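Side-chain contacts in hydroxyindole o-methyltransferase (Homo sapiens, PDB 4A6D), which transfers a methyl group from S-adenosylmethionine to N-acetylserotonin, yielding melatonin: residues G309-R312 / H316-M319; I279-S284 / M319-A324. One frame throughout, in Å; residues are numbered along the deposited sequence. Where two conformers were deposited one is given.

Contact 1 (G309-R312 / H316-M319); sequences GQER and HYHM. With ZN (zinc ion), chain C; SO4 (sulfate ion), chain E.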
ATOM      1  N   GLY A 309       2.446 -12.887 -17.782  1.00 67.50           N
ATOM      2  CA  GLY A 309       2.740 -14.111 -17.050  1.00 66.11           C
ATOM      3  C   GLY A 309       2.154 -14.295 -15.670  1.00 68.60           C
ATOM      4  O   GLY A 309       1.079 -13.801 -15.347  1.00 69.11           O
ATOM      5  N   GLN A 310       2.880 -15.048 -14.858  1.00 63.73           N
ATOM      6  CA  GLN A 310       2.502 -15.497 -13.520  1.00 61.85           C
ATOM      7  C   GLN A 310       3.747 -16.070 -12.897  1.00 64.15           C
ATOM      8  O   GLN A 310       4.731 -16.339 -13.607  1.00 62.87           O
ATOM      9  CB  GLN A 310       1.459 -16.654 -13.651  1.00 63.02           C
ATOM     10  CG  GLN A 310       1.929 -17.791 -14.581  1.00 54.18           C
ATOM     11  CD  GLN A 310       0.989 -18.955 -14.838  1.00 81.17           C
ATOM     12  OE1 GLN A 310       0.788 -19.373 -16.003  1.00 82.86           O
ATOM     13  NE2 GLN A 310       0.542 -19.616 -13.773  1.00 68.79           N
ATOM     14  N   GLU A 311       3.700 -16.303 -11.588  1.00 61.24           N
ATOM     15  CA  GLU A 311       4.764 -17.041 -10.919  1.00 61.44           C
ATOM     16  C   GLU A 311       4.359 -18.524 -11.027  1.00 66.24           C
ATOM     17  O   GLU A 311       3.189 -18.824 -11.286  1.00 66.19           O
ATOM     18  CB  GLU A 311       4.999 -16.560  -9.471  1.00 62.43           C
ATOM     19  CG  GLU A 311       5.503 -15.114  -9.382  1.00 63.81           C
ATOM     20  CD  GLU A 311       6.767 -14.730 -10.132  1.00 78.19           C
ATOM     21  OE1 GLU A 311       7.667 -15.588 -10.294  1.00 79.78           O
ATOM     22  OE2 GLU A 311       6.853 -13.561 -10.569  1.00 71.20           O
ATOM     23  N   ARG A 312       5.318 -19.443 -10.960  1.00 63.63           N
ATOM     24  CA  ARG A 312       4.975 -20.864 -11.140  1.00 63.00           C
ATOM     25  C   ARG A 312       5.574 -21.742 -10.076  1.00 64.98           C
ATOM     26  O   ARG A 312       6.533 -21.341  -9.423  1.00 64.30           O
ATOM     27  CB  ARG A 312       5.371 -21.361 -12.567  1.00 60.23           C
ATOM     28  CG  ARG A 312       4.682 -20.604 -13.726  1.00 67.08           C
ATOM     29  CD  ARG A 312       5.367 -20.882 -15.055  1.00 66.06           C
ATOM     30  NE  ARG A 312       4.577 -20.499 -16.225  1.00 65.31           N
ATOM     31  CZ  ARG A 312       4.730 -19.368 -16.915  1.00 74.56           C
ATOM     32  NH1 ARG A 312       5.607 -18.453 -16.522  1.00 57.21           N
ATOM     33  NH2 ARG A 312       4.005 -19.145 -17.997  1.00 63.05           N
ATOM     34  N   HIS A 316       5.385 -26.978 -12.432  1.00 69.82           N
ATOM     35  CA  HIS A 316       5.002 -26.201 -13.607  1.00 67.93           C
ATOM     36  C   HIS A 316       6.223 -25.901 -14.475  1.00 67.25           C
ATOM     37  O   HIS A 316       6.167 -26.129 -15.687  1.00 66.91           O
ATOM     38  CB  HIS A 316       4.255 -24.934 -13.201  1.00 69.38           C
ATOM     39  CG  HIS A 316       3.493 -24.264 -14.316  1.00 73.43           C
ATOM     40  ND1 HIS A 316       2.578 -23.262 -14.050  1.00 75.15           N
ATOM     41  CD2 HIS A 316       3.544 -24.463 -15.661  1.00 75.23           C
ATOM     42  CE1 HIS A 316       2.096 -22.895 -15.227  1.00 74.84           C
ATOM     43  NE2 HIS A 316       2.655 -23.589 -16.224  1.00 75.44           N
ATOM     44  N   TYR A 317       7.341 -25.465 -13.858  1.00 63.09           N
ATOM     45  CA  TYR A 317       8.613 -25.215 -14.560  1.00 62.63           C
ATOM     46  C   TYR A 317       9.153 -26.508 -15.126  1.00 67.10           C
ATOM     47  O   TYR A 317       9.688 -26.492 -16.231  1.00 67.83           O
ATOM     48  CB  TYR A 317       9.657 -24.550 -13.661  1.00 63.65           C
ATOM     49  CG  TYR A 317       9.413 -23.069 -13.432  1.00 64.68           C
ATOM     50  CD1 TYR A 317       9.570 -22.147 -14.465  1.00 65.00           C
ATOM     51  CD2 TYR A 317       9.045 -22.585 -12.176  1.00 66.08           C
ATOM     52  CE1 TYR A 317       9.389 -20.782 -14.250  1.00 64.55           C
ATOM     53  CE2 TYR A 317       8.861 -21.219 -11.949  1.00 66.14           C
ATOM     54  CZ  TYR A 317       9.041 -20.322 -12.989  1.00 72.72           C
ATOM     55  OH  TYR A 317       8.849 -18.979 -12.791  1.00 74.47           O
ATOM     56  N   HIS A 318       8.905 -27.637 -14.430  1.00 63.58           N
ATOM     57  CA  HIS A 318       9.287 -28.970 -14.882  1.00 64.16           C
ATOM     58  C   HIS A 318       8.520 -29.361 -16.133  1.00 66.86           C
ATOM     59  O   HIS A 318       9.162 -29.819 -17.058  1.00 65.59           O
ATOM     60  CB  HIS A 318       9.113 -30.031 -13.760  1.00 66.88           C
ATOM     61  CG  HIS A 318       9.825 -31.325 -14.027  1.00 71.58           C
ATOM     62  ND1 HIS A 318       9.848 -32.347 -13.081  1.00 75.70           N
ATOM     63  CD2 HIS A 318      10.540 -31.723 -15.106  1.00 72.27           C
ATOM     64  CE1 HIS A 318      10.568 -33.321 -13.612  1.00 75.04           C
ATOM     65  NE2 HIS A 318      11.002 -32.997 -14.834  1.00 73.95           N
ATOM     66  N   MET A 319       7.163 -29.186 -16.171  1.00 66.38           N
ATOM     67  CA  MET A 319       6.401 -29.548 -17.366  0.60 67.55           C
ATOM     68  C   MET A 319       6.948 -28.744 -18.546  1.00 68.41           C
ATOM     69  O   MET A 319       7.262 -29.357 -19.570  1.00 67.96           O
ATOM     70  CB  MET A 319       4.882 -29.352 -17.184  0.60 71.88           C
ATOM     71  CG  MET A 319       4.309 -30.157 -16.028  0.60 79.23           C
ATOM     72  SD  MET A 319       2.856 -31.177 -16.394  0.60 87.27           S
ATOM     73  CE  MET A 319       1.684 -30.543 -15.123  0.60 84.11           C
TER
HETATM   74 ZN    ZN C1349       4.103 -32.494 -17.594  0.50105.08          ZN
HETATM   75  S   SO4 E1351      13.615 -35.420 -15.851  1.00 98.48           S
HETATM   76  O1  SO4 E1351      13.352 -35.973 -14.513  1.00105.39           O
HETATM   77  O2  SO4 E1351      14.118 -34.063 -15.679  1.00101.31           O
HETATM   78  O3  SO4 E1351      14.594 -36.243 -16.618  1.00104.65           O
HETATM   79  O4  SO4 E1351      12.353 -35.365 -16.612  1.00103.70           O
HETATM   80  O   HOH W   1       6.926 -18.201 -14.219  1.00 62.73           O
HETATM   81  O   HOH W   2       7.869 -18.205 -10.404  1.00 64.47           O

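Contact 2 (I279-S284 / M319-A324); sequences ILVIES and MLLSSA. With ZN (zinc ion), chain C.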
ATOM      1  N   ILE A 279      20.375 -25.140 -18.802  1.00 61.66           N
ATOM      2  CA  ILE A 279      19.471 -24.004 -18.714  1.00 59.14           C
ATOM      3  C   ILE A 279      19.268 -23.712 -17.229  1.00 63.43           C
ATOM      4  O   ILE A 279      18.876 -24.602 -16.479  1.00 64.12           O
ATOM      5  CB  ILE A 279      18.163 -24.155 -19.526  1.00 60.04           C
ATOM      6  CG1 ILE A 279      17.327 -22.850 -19.442  1.00 58.32           C
ATOM      7  CG2 ILE A 279      17.369 -25.424 -19.117  1.00 60.58           C
ATOM      8  CD1 ILE A 279      16.332 -22.715 -20.372  1.00 54.76           C
ATOM      9  N   LEU A 280      19.640 -22.494 -16.803  1.00 59.68           N
ATOM     10  CA  LEU A 280      19.522 -22.056 -15.429  1.00 59.17           C
ATOM     11  C   LEU A 280      18.401 -21.055 -15.366  1.00 62.76           C
ATOM     12  O   LEU A 280      18.528 -19.962 -15.914  1.00 62.74           O
ATOM     13  CB  LEU A 280      20.834 -21.455 -14.884  1.00 60.18           C
ATOM     14  CG  LEU A 280      20.781 -20.998 -13.392  1.00 65.49           C
ATOM     15  CD1 LEU A 280      20.598 -22.178 -12.448  1.00 66.39           C
ATOM     16  CD2 LEU A 280      22.007 -20.226 -13.008  1.00 66.67           C
ATOM     17  N   VAL A 281      17.284 -21.459 -14.754  1.00 58.74           N
ATOM     18  CA  VAL A 281      16.072 -20.659 -14.598  1.00 58.21           C
ATOM     19  C   VAL A 281      16.081 -20.095 -13.190  1.00 65.67           C
ATOM     20  O   VAL A 281      16.225 -20.855 -12.228  1.00 67.13           O
ATOM     21  CB  VAL A 281      14.782 -21.460 -14.927  1.00 60.00           C
ATOM     22  CG1 VAL A 281      13.519 -20.665 -14.552  1.00 58.14           C
ATOM     23  CG2 VAL A 281      14.764 -21.891 -16.407  1.00 58.32           C
ATOM     24  N   ILE A 282      16.029 -18.756 -13.079  1.00 61.19           N
ATOM     25  CA  ILE A 282      16.061 -18.083 -11.781  1.00 60.62           C
ATOM     26  C   ILE A 282      14.766 -17.334 -11.607  1.00 63.24           C
ATOM     27  O   ILE A 282      14.529 -16.349 -12.291  1.00 60.19           O
ATOM     28  CB  ILE A 282      17.306 -17.181 -11.568  1.00 63.25           C
ATOM     29  CG1 ILE A 282      18.586 -18.034 -11.599  1.00 61.85           C
ATOM     30  CG2 ILE A 282      17.171 -16.378 -10.224  1.00 64.70           C
ATOM     31  CD1 ILE A 282      19.805 -17.288 -11.839  1.00 62.91           C
ATOM     32  N   GLU A 283      13.908 -17.856 -10.721  1.00 63.67           N
ATOM     33  CA  GLU A 283      12.585 -17.320 -10.440  1.00 64.22           C
ATOM     34  C   GLU A 283      12.220 -17.579  -8.963  1.00 68.82           C
ATOM     35  O   GLU A 283      12.856 -18.402  -8.303  1.00 68.81           O
ATOM     36  CB  GLU A 283      11.515 -17.961 -11.374  1.00 64.94           C
ATOM     37  CG  GLU A 283      11.657 -17.731 -12.880  1.00 69.06           C
ATOM     38  CD  GLU A 283      11.265 -16.374 -13.424  1.00 77.45           C
ATOM     39  OE1 GLU A 283      11.288 -15.396 -12.647  1.00 69.52           O
ATOM     40  OE2 GLU A 283      11.024 -16.268 -14.647  1.00 70.08           O
ATOM     41  N   SER A 284      11.192 -16.868  -8.470  1.00 63.94           N
ATOM     42  CA  SER A 284      10.653 -17.045  -7.126  1.00 64.04           C
ATOM     43  C   SER A 284       9.637 -18.173  -7.242  1.00 67.64           C
ATOM     44  O   SER A 284       8.585 -18.029  -7.876  1.00 66.77           O
ATOM     45  CB  SER A 284       9.970 -15.763  -6.625  1.00 64.72           C
ATOM     46  OG  SER A 284       9.883 -15.839  -5.209  1.00 65.63           O
ATOM     47  N   MET A 319       7.163 -29.186 -16.171  1.00 66.38           N
ATOM     48  CA  MET A 319       6.401 -29.548 -17.366  0.60 67.55           C
ATOM     49  C   MET A 319       6.948 -28.744 -18.546  1.00 68.41           C
ATOM     50  O   MET A 319       7.262 -29.357 -19.570  1.00 67.96           O
ATOM     51  CB  MET A 319       4.882 -29.352 -17.184  0.60 71.88           C
ATOM     52  CG  MET A 319       4.309 -30.157 -16.028  0.60 79.23           C
ATOM     53  SD  MET A 319       2.856 -31.177 -16.394  0.60 87.27           S
ATOM     54  CE  MET A 319       1.684 -30.543 -15.123  0.60 84.11           C
ATOM     55  N   LEU A 320       7.134 -27.395 -18.382  1.00 63.02           N
ATOM     56  CA  LEU A 320       7.669 -26.495 -19.409  1.00 60.36           C
ATOM     57  C   LEU A 320       9.028 -26.923 -19.924  1.00 63.66           C
ATOM     58  O   LEU A 320       9.179 -27.083 -21.136  1.00 62.75           O
ATOM     59  CB  LEU A 320       7.668 -25.012 -18.959  1.00 57.98           C
ATOM     60  CG  LEU A 320       6.305 -24.308 -18.868  1.00 61.24           C
ATOM     61  CD1 LEU A 320       6.433 -22.936 -18.213  1.00 58.61           C
ATOM     62  CD2 LEU A 320       5.675 -24.117 -20.234  1.00 64.27           C
ATOM     63  N   LEU A 321      10.000 -27.141 -19.014  1.00 61.41           N
ATOM     64  CA  LEU A 321      11.354 -27.561 -19.399  1.00 63.08           C
ATOM     65  C   LEU A 321      11.391 -28.966 -19.983  1.00 69.34           C
ATOM     66  O   LEU A 321      12.105 -29.206 -20.956  1.00 69.33           O
ATOM     67  CB  LEU A 321      12.349 -27.425 -18.236  1.00 63.32           C
ATOM     68  CG  LEU A 321      12.698 -25.979 -17.865  1.00 67.18           C
ATOM     69  CD1 LEU A 321      13.311 -25.906 -16.492  1.00 67.63           C
ATOM     70  CD2 LEU A 321      13.633 -25.364 -18.882  1.00 67.10           C
ATOM     71  N   SER A 322      10.597 -29.884 -19.422  1.00 67.45           N
ATOM     72  CA  SER A 322      10.548 -31.250 -19.936  1.00 69.29           C
ATOM     73  C   SER A 322       9.959 -31.305 -21.363  1.00 74.96           C
ATOM     74  O   SER A 322      10.423 -32.090 -22.160  1.00 75.19           O
ATOM     75  CB  SER A 322       9.760 -32.144 -18.986  1.00 73.95           C
ATOM     76  OG  SER A 322       9.923 -33.494 -19.370  1.00 90.20           O
ATOM     77  N   SER A 323       8.941 -30.468 -21.679  1.00 72.21           N
ATOM     78  CA  SER A 323       8.298 -30.464 -22.998  1.00 71.52           C
ATOM     79  C   SER A 323       9.219 -29.922 -24.081  1.00 71.38           C
ATOM     80  O   SER A 323       9.102 -30.333 -25.234  1.00 67.87           O
ATOM     81  CB  SER A 323       7.014 -29.640 -22.969  1.00 75.08           C
ATOM     82  OG  SER A 323       5.902 -30.483 -22.723  1.00 87.66           O
ATOM     83  N   ALA A 324      10.078 -28.945 -23.711  1.00 66.82           N
ATOM     84  CA  ALA A 324      11.051 -28.312 -24.580  1.00 64.76           C
ATOM     85  C   ALA A 324      12.170 -29.305 -24.931  1.00 68.18           C
ATOM     86  O   ALA A 324      12.838 -29.108 -25.940  1.00 68.03           O
ATOM     87  CB  ALA A 324      11.621 -27.072 -23.915  1.00 64.06           C
TER
HETATM   88 ZN    ZN C1349       4.103 -32.494 -17.594  0.50105.08          ZN

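Contact 1 (G309-R312 / H316-M319)
The ring of H316 takes the aliphatic arm of R312 over one face: CD sits above the ring centre, 3.8 Å from the centroid and 7° off its normal, and R312 CG lies 3.4 Å from H316 ND1. Farther out the arginine turns. Its guanidinium plane stands 75° from the imidazole, with H316 at its edge and Q310 CG over one of its faces. The Y317 ring receives R312 CB, 3.9 Å from its centroid and offset toward the rim. R312 thus makes two CH-pi contacts with rings of consecutive helical residues, its chain running extended from CG to NE.

Two waters join the polar atoms. Water 1 accepts from R312 NH1 at 2.7 Å and donates to Q310 O and Y317 OH. Water 2, in the plane of the tyrosine ring at its edge, accepts from Y317 OH at 2.7 Å and from R312 N at 2.9 Å, and donates to E311 OE1 at 2.6 Å.

D259 bridges both sides, its OD1 in a salt bridge with R312 NH2 and its OD2 hydrogen-bonded to H316 NE2; E311 OE2 reaches H255 ND1, on the inferred catalytic histidine. The loop lies between helix 294-305, where E311 touches T296 and Y299, and helix 314-324, whose Y317 rests on V281 and E283 of strand 278-283.

Contact 2 (I279-S284 / M319-A324)
L321 carries the whole helical side of this contact by itself, meeting just I279 and V281, and the two segments bury only 106 Å² between them. Its two methyls share the work. CD2 lies 3.7 Å from I279 CG2 and 4.1 Å from I279 CD1, so the isoleucine meets it with both its branches; CD1 approaches V281 CG2 more loosely, at 4.3 Å. All of this is apolar, and no hydrogen bond passes between strand and helix.

The leucine projects from the helix toward the sheet with CG opposite the carbonyl carbon (chi1 -71°), and the fork at its end reaches both strand residues. On I279, CG1 is trans to the backbone nitrogen (chi1 -176°), which sets CG2 between N and the carbonyl carbon and turns it to the leucine; the two side chains cross at a slant. Even the closest pair of alpha carbons, I279 CA and L321 CA, is 8.9 Å apart, so side chains alone span the gap.

Others fill in around the leucine: L266 of helix 259-272 touches L321, I279 and A324, while I341 of strand 339-344 touches L321 and V281. The strand alternates, with L280 and I282 serving the other face of the sheet, where L280 meets L177 and L247.

This is a helix laid on the seven-stranded sheet of a class I methyltransferase, the Rossmann-like fold with strand order 3-2-1-4-5-7-6. Strand 278-283 is the fifth strand, parallel to 247-251 and antiparallel to the reversed strand 339-344, and helix 314-324 is the one that leads on to edge strand 329-332.

Contacts 1 and 2 share helix 314-324, with centres about 8 Å apart; Y317 and L321, one turn apart, both turn to the sheet, while H316 faces the loop. They also touch directly: Y317 OH of contact 1 comes to 3.1 Å from E283 CG of contact 2, and R312 NE lies 3.7 Å from L320 CD1. Contact 1 is nearer the chemistry, the side chain of E311 passing about 3 Å from that of H255 and about 9 Å from S-adenosylmethionine; the side chain of V281 in contact 2 is about 8 Å from that of H255 and the side chain of V281 is about 11 Å from S-adenosylmethionine. Both converge on H255: E311 holds its side chain and E283 OE2 is hydrogen-bonded to its backbone N, probably helping position this inferred proton donor/acceptor.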